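Local coordinates for putative MAR1 (Leishmania donovani, PDB 1X9G), which is of unknown function but belongs to the isochorismatase superfamily and has been proposed to be a MAR1 ribonuclease, at residues V64-P69 against A85-K90; Q29-K34 against K70-I75. All blocks are in the same frame, centred on the assembly; numbering follows the deposited sequence.

Contact 1: V64-P69 against A85-K90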
loop_
_atom_site.group_PDB
_atom_site.type_symbol
_atom_site.label_atom_id
_atom_site.label_comp_id
_atom_site.label_asym_id
_atom_site.label_seq_id
_atom_site.Cartn_x
_atom_site.Cartn_y
_atom_site.Cartn_z
ATOM N N VAL A 64 -14.367 -26.551 -7.887
ATOM C CA VAL A 64 -15.160 -26.173 -6.735
ATOM C C VAL A 64 -14.584 -27.020 -5.630
ATOM O O VAL A 64 -14.482 -28.235 -5.773
ATOM C CB VAL A 64 -16.646 -26.574 -6.933
ATOM C CG1 VAL A 64 -17.485 -26.286 -5.710
ATOM C CG2 VAL A 64 -17.238 -25.896 -8.192
ATOM N N THR A 65 -14.164 -26.386 -4.541
ATOM C CA THR A 65 -13.854 -27.142 -3.324
ATOM C C THR A 65 -14.982 -26.882 -2.329
ATOM O O THR A 65 -15.489 -25.746 -2.231
ATOM C CB THR A 65 -12.512 -26.725 -2.682
ATOM O OG1 THR A 65 -12.644 -25.395 -2.206
ATOM C CG2 THR A 65 -11.393 -26.753 -3.664
ATOM N N GLU A 66 -15.395 -27.935 -1.611
ATOM C CA GLU A 66 -16.263 -27.771 -0.455
ATOM C C GLU A 66 -15.467 -28.263 0.724
ATOM O O GLU A 66 -14.886 -29.352 0.683
ATOM C CB GLU A 66 -17.547 -28.594 -0.521
ATOM C CG GLU A 66 -18.126 -28.921 -1.885
ATOM C CD GLU A 66 -19.560 -29.404 -1.785
ATOM O OE1 GLU A 66 -19.791 -30.545 -1.314
ATOM O OE2 GLU A 66 -20.463 -28.631 -2.162
ATOM N N HIS A 67 -15.486 -27.465 1.781
ATOM C CA HIS A 67 -14.740 -27.710 2.995
ATOM C C HIS A 67 -15.667 -28.305 4.034
ATOM O O HIS A 67 -16.734 -27.755 4.285
ATOM C CB HIS A 67 -14.229 -26.374 3.528
ATOM C CG HIS A 67 -13.329 -26.510 4.701
ATOM N ND1 HIS A 67 -11.977 -26.745 4.570
ATOM C CD2 HIS A 67 -13.586 -26.466 6.030
ATOM C CE1 HIS A 67 -11.433 -26.815 5.770
ATOM N NE2 HIS A 67 -12.389 -26.662 6.672
ATOM N N TYR A 68 -15.230 -29.408 4.647
ATOM C CA TYR A 68 -16.047 -30.239 5.555
ATOM C C TYR A 68 -17.560 -30.126 5.271
ATOM O O TYR A 68 -18.313 -29.606 6.092
ATOM C CB TYR A 68 -15.714 -29.890 6.997
ATOM C CG TYR A 68 -16.177 -30.891 8.029
ATOM C CD1 TYR A 68 -17.143 -30.534 8.992
ATOM C CD2 TYR A 68 -15.649 -32.188 8.064
ATOM C CE1 TYR A 68 -17.578 -31.445 9.951
ATOM C CE2 TYR A 68 -16.089 -33.112 9.022
ATOM C CZ TYR A 68 -17.048 -32.729 9.963
ATOM O OH TYR A 68 -17.465 -33.627 10.925
ATOM N N PRO A 69 -17.994 -30.608 4.081
ATOM C CA PRO A 69 -19.356 -30.349 3.561
ATOM C C PRO A 69 -20.515 -30.742 4.502
ATOM O O PRO A 69 -21.312 -29.877 4.887
ATOM C CB PRO A 69 -19.426 -31.172 2.269
ATOM C CG PRO A 69 -18.057 -31.579 1.974
ATOM C CD PRO A 69 -17.191 -31.442 3.166
ATOM N N ALA A 85 -17.252 -29.132 -14.376
ATOM C CA ALA A 85 -16.653 -28.786 -13.054
ATOM C C ALA A 85 -15.964 -29.931 -12.275
ATOM O O ALA A 85 -16.499 -31.034 -12.197
ATOM C CB ALA A 85 -17.698 -28.093 -12.150
ATOM N N HIS A 86 -14.793 -29.675 -11.684
ATOM C CA HIS A 86 -14.147 -30.701 -10.861
ATOM C C HIS A 86 -14.394 -30.406 -9.421
ATOM O O HIS A 86 -13.645 -29.669 -8.758
ATOM C CB HIS A 86 -12.670 -30.827 -11.133
ATOM C CG HIS A 86 -12.355 -30.981 -12.579
ATOM N ND1 HIS A 86 -12.055 -32.198 -13.146
ATOM C CD2 HIS A 86 -12.327 -30.073 -13.586
ATOM C CE1 HIS A 86 -11.855 -32.034 -14.443
ATOM N NE2 HIS A 86 -12.009 -30.752 -14.736
ATOM N N LEU A 87 -15.469 -30.985 -8.930
ATOM C CA LEU A 87 -15.917 -30.709 -7.602
ATOM C C LEU A 87 -15.207 -31.615 -6.593
ATOM O O LEU A 87 -15.158 -32.810 -6.774
ATOM C CB LEU A 87 -17.432 -30.778 -7.603
ATOM C CG LEU A 87 -18.327 -31.076 -6.432
ATOM C CD1 LEU A 87 -17.776 -30.593 -5.099
ATOM C CD2 LEU A 87 -19.546 -30.286 -6.838
ATOM N N ILE A 88 -14.589 -31.008 -5.570
ATOM C CA ILE A 88 -13.752 -31.742 -4.623
ATOM C C ILE A 88 -13.981 -31.254 -3.181
ATOM O O ILE A 88 -14.544 -30.189 -2.959
ATOM C CB ILE A 88 -12.196 -31.872 -5.073
ATOM C CG1 ILE A 88 -11.226 -31.275 -4.070
ATOM C CG2 ILE A 88 -11.902 -31.385 -6.504
ATOM C CD1 ILE A 88 -10.926 -29.851 -4.355
ATOM N N GLU A 89 -13.580 -32.063 -2.211
ATOM C CA GLU A 89 -13.959 -31.859 -0.800
ATOM C C GLU A 89 -12.715 -31.996 0.057
ATOM O O GLU A 89 -11.809 -32.772 -0.258
ATOM C CB GLU A 89 -15.013 -32.898 -0.353
ATOM C CG GLU A 89 -16.408 -32.788 -1.042
ATOM C CD GLU A 89 -17.386 -33.971 -0.690
ATOM O OE1 GLU A 89 -17.483 -34.364 0.500
ATOM O OE2 GLU A 89 -18.057 -34.509 -1.615
ATOM N N LYS A 90 -12.650 -31.266 1.157
ATOM C CA LYS A 90 -11.464 -31.390 1.995
ATOM C C LYS A 90 -11.614 -30.856 3.383
ATOM O O LYS A 90 -12.641 -30.289 3.749
ATOM C CB LYS A 90 -10.264 -30.707 1.346
ATOM C CG LYS A 90 -10.583 -29.418 0.573
ATOM C CD LYS A 90 -10.984 -28.239 1.434
ATOM C CE LYS A 90 -10.549 -26.929 0.710
ATOM N NZ LYS A 90 -10.946 -25.701 1.467
#

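Contact 2: Q29-K34 against K70-I75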
loop_
_atom_site.group_PDB
_atom_site.type_symbol
_atom_site.label_atom_id
_atom_site.label_comp_id
_atom_site.label_asym_id
_atom_site.label_seq_id
_atom_site.Cartn_x
_atom_site.Cartn_y
_atom_site.Cartn_z
ATOM N N GLN A 29 -20.241 -22.148 0.644
ATOM C CA GLN A 29 -21.170 -23.138 1.197
ATOM C C GLN A 29 -22.201 -22.503 2.137
ATOM O O GLN A 29 -22.106 -21.314 2.485
ATOM C CB GLN A 29 -20.377 -24.238 1.916
ATOM C CG GLN A 29 -19.058 -24.489 1.230
ATOM C CD GLN A 29 -18.185 -25.475 1.915
ATOM O OE1 GLN A 29 -16.973 -25.489 1.700
ATOM N NE2 GLN A 29 -18.784 -26.341 2.735
ATOM N N GLU A 30 -23.154 -23.329 2.576
ATOM C CA GLU A 30 -24.366 -22.865 3.225
ATOM C C GLU A 30 -24.142 -22.233 4.593
ATOM O O GLU A 30 -24.767 -21.226 4.902
ATOM C CB GLU A 30 -25.415 -23.992 3.256
ATOM C CG GLU A 30 -26.824 -23.595 3.773
ATOM C CD GLU A 30 -27.472 -22.449 2.977
ATOM O OE1 GLU A 30 -26.858 -21.349 2.846
ATOM O OE2 GLU A 30 -28.610 -22.664 2.491
ATOM N N ALA A 31 -23.240 -22.789 5.396
ATOM C CA ALA A 31 -22.960 -22.229 6.721
ATOM C C ALA A 31 -22.634 -20.732 6.656
ATOM O O ALA A 31 -23.012 -19.959 7.556
ATOM C CB ALA A 31 -21.820 -22.979 7.376
ATOM N N PHE A 32 -21.968 -20.345 5.559
ATOM C CA PHE A 32 -21.362 -19.037 5.364
ATOM C C PHE A 32 -22.267 -17.997 4.752
ATOM O O PHE A 32 -22.107 -16.808 5.011
ATOM C CB PHE A 32 -20.137 -19.185 4.465
ATOM C CG PHE A 32 -19.000 -19.898 5.115
ATOM C CD1 PHE A 32 -18.693 -21.207 4.748
ATOM C CD2 PHE A 32 -18.244 -19.258 6.122
ATOM C CE1 PHE A 32 -17.635 -21.886 5.341
ATOM C CE2 PHE A 32 -17.179 -19.918 6.750
ATOM C CZ PHE A 32 -16.865 -21.249 6.353
ATOM N N SER A 33 -23.200 -18.455 3.934
ATOM C CA SER A 33 -24.086 -17.593 3.160
ATOM C C SER A 33 -24.586 -16.340 3.878
ATOM O O SER A 33 -24.761 -15.290 3.254
ATOM C CB SER A 33 -25.274 -18.410 2.693
ATOM O OG SER A 33 -25.661 -19.294 3.737
ATOM N N LYS A 34 -24.825 -16.470 5.178
ATOM C CA LYS A 34 -25.389 -15.396 5.995
ATOM C C LYS A 34 -24.322 -14.619 6.741
ATOM O O LYS A 34 -24.567 -13.474 7.156
ATOM C CB LYS A 34 -26.355 -15.972 7.039
ATOM C CG LYS A 34 -27.400 -16.937 6.494
ATOM C CD LYS A 34 -28.296 -16.279 5.422
ATOM C CE LYS A 34 -29.733 -16.807 5.500
ATOM N NZ LYS A 34 -30.390 -16.485 6.805
ATOM N N LYS A 70 -20.599 -32.024 4.862
ATOM C CA LYS A 70 -21.697 -32.552 5.688
ATOM C C LYS A 70 -21.857 -31.805 7.026
ATOM O O LYS A 70 -22.971 -31.419 7.398
ATOM C CB LYS A 70 -21.551 -34.076 5.894
ATOM C CG LYS A 70 -22.485 -34.683 6.956
ATOM C CD LYS A 70 -23.960 -34.809 6.485
ATOM C CE LYS A 70 -24.899 -35.272 7.644
ATOM N NZ LYS A 70 -25.125 -34.217 8.688
ATOM N N GLY A 71 -20.747 -31.590 7.731
ATOM C CA GLY A 71 -20.773 -30.816 8.968
ATOM C C GLY A 71 -20.918 -29.329 8.706
ATOM O O GLY A 71 -19.929 -28.587 8.772
ATOM N N LEU A 72 -22.154 -28.900 8.411
ATOM C CA LEU A 72 -22.456 -27.523 7.972
ATOM C C LEU A 72 -21.833 -27.127 6.569
ATOM O O LEU A 72 -20.777 -26.465 6.484
ATOM C CB LEU A 72 -22.123 -26.481 9.075
ATOM C CG LEU A 72 -22.722 -26.310 10.497
ATOM C CD1 LEU A 72 -22.350 -27.448 11.499
ATOM C CD2 LEU A 72 -22.341 -24.914 11.089
ATOM N N GLY A 73 -22.485 -27.585 5.489
ATOM C CA GLY A 73 -22.439 -26.907 4.206
ATOM C C GLY A 73 -22.186 -27.670 2.921
ATOM O O GLY A 73 -21.108 -28.223 2.719
ATOM N N ARG A 74 -23.172 -27.632 2.024
ATOM C CA ARG A 74 -22.966 -27.937 0.610
ATOM C C ARG A 74 -22.942 -26.644 -0.217
ATOM O O ARG A 74 -23.444 -25.619 0.243
ATOM C CB ARG A 74 -24.084 -28.846 0.113
ATOM C CG ARG A 74 -23.671 -29.822 -0.944
ATOM C CD ARG A 74 -24.127 -31.239 -0.618
ATOM N NE ARG A 74 -24.490 -31.871 -1.871
ATOM C CZ ARG A 74 -24.593 -33.181 -2.092
ATOM N NH1 ARG A 74 -24.329 -34.072 -1.146
ATOM N NH2 ARG A 74 -24.962 -33.623 -3.292
ATOM N N ILE A 75 -22.383 -26.704 -1.437
ATOM C CA ILE A 75 -22.117 -25.511 -2.256
ATOM C C ILE A 75 -23.368 -24.797 -2.765
ATOM O O ILE A 75 -23.891 -25.121 -3.822
ATOM C CB ILE A 75 -21.049 -25.768 -3.417
ATOM C CG1 ILE A 75 -20.434 -24.442 -3.918
ATOM C CG2 ILE A 75 -21.608 -26.640 -4.547
ATOM C CD1 ILE A 75 -20.640 -24.039 -5.417
#

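Contact 1: V64-P69 against A85-K90
T65 and I88 sit side by side where strands 64-67 and 86-90 run parallel, and the face they share with K90, buried except toward H67, is the tightly packed one. There T65 CG2 meets I88 CD1 at 3.2 Å, and I88 continues onto Q99 and V100 of helix 98-102. K90, bent at chi2 (70°), swings its chain back over the neighbouring strand, so that CE lies 3.9 Å from T65 OG1 and NZ makes a weak bond of 3.4 Å to H67 ND1. K90 NZ has its stronger partner in a salt bridge to D27 OD1, while T65 OG1 bonds to OD2 of the same carboxylate. The backbones are joined in regular parallel register: I88 N gives to V64 O and K90 N to E66 O, while E66 N gives to I88 O and Y68 N to K90 O. On the other face V64 and E66 are still buried, but L87 and E89 of the edge strand are exposed. L87 CD1 leans on E66 CG at 3.6 Å, and E89 OE1 lies 3.2 Å from P69 CG. Pairing of this kind forms the edge of the six-stranded parallel sheet of the isochorismatase-like alpha/beta fold.

Contact 2: Q29-K34 against K70-I75
A31 and L72 meet at the outer end of a contact between two connecting loops of the isochorismatase-like alpha/beta fold, one following strand 21-26 and the other following strand 60-67. A31 CB approaches L72 CB at 3.9 Å and lies 3.7 Å from L72 O, a small apolar touch at the surface. L72 CG lies beside its own backbone N (chi1 -63°), which brings L72 CD2 round to 4.2 Å from A31 CB. Just before L72, G71 centres an inverse gamma turn.

The inner end is more polar. The side chain of Q29 is buried and extended beyond CG (chi2 176°), which carries its amide past G73 toward strand 60-67. There OE1 accepts the backbone N-H of H67, the stronger of its ties and one that holds the amide by its oxygen. The bond from Q29 NE2 to G73 O is weak and doubtful. Q29 CB packs 3.8 Å from R74 O, and Q29 CA lies 3.5 Å from R74 O in a bent CA-H...O contact.

G73 lies beside Q29 and E30 in the middle of the contact. Its backbone angles would jam any CB against the preceding carbonyl, and that CB would also press on Q29 CB; a bare CA therefore fits here, 4.0 Å from E30 N. R74 points away from 29-34 and lies against E66, while its carbonyl turns to the other loop: R74 O takes a long, weak hydrogen bond of 3.3 Å from E30 N, bent to 125° at the hydrogen.

From the N terminus the chain first leaves strand 21-26 through the loop 29-34, passes helix 39-55, and runs along strand 60-67 into 64-69. It continues directly into 70-75, where contact 2 closes back on 29-34 around the helix and strand between them. Only after that does it reach 85-90, where contact 1 closes the helix- and strand-free connection 70-84. The segments alternate, so the two closures cross rather than nest, with 70-75 lying inside the span of contact 1. They also touch: E66 OE2 of contact 1 meets I75 N of contact 2. Together they tie the edge pair of strands to both loops beyond the strand ends.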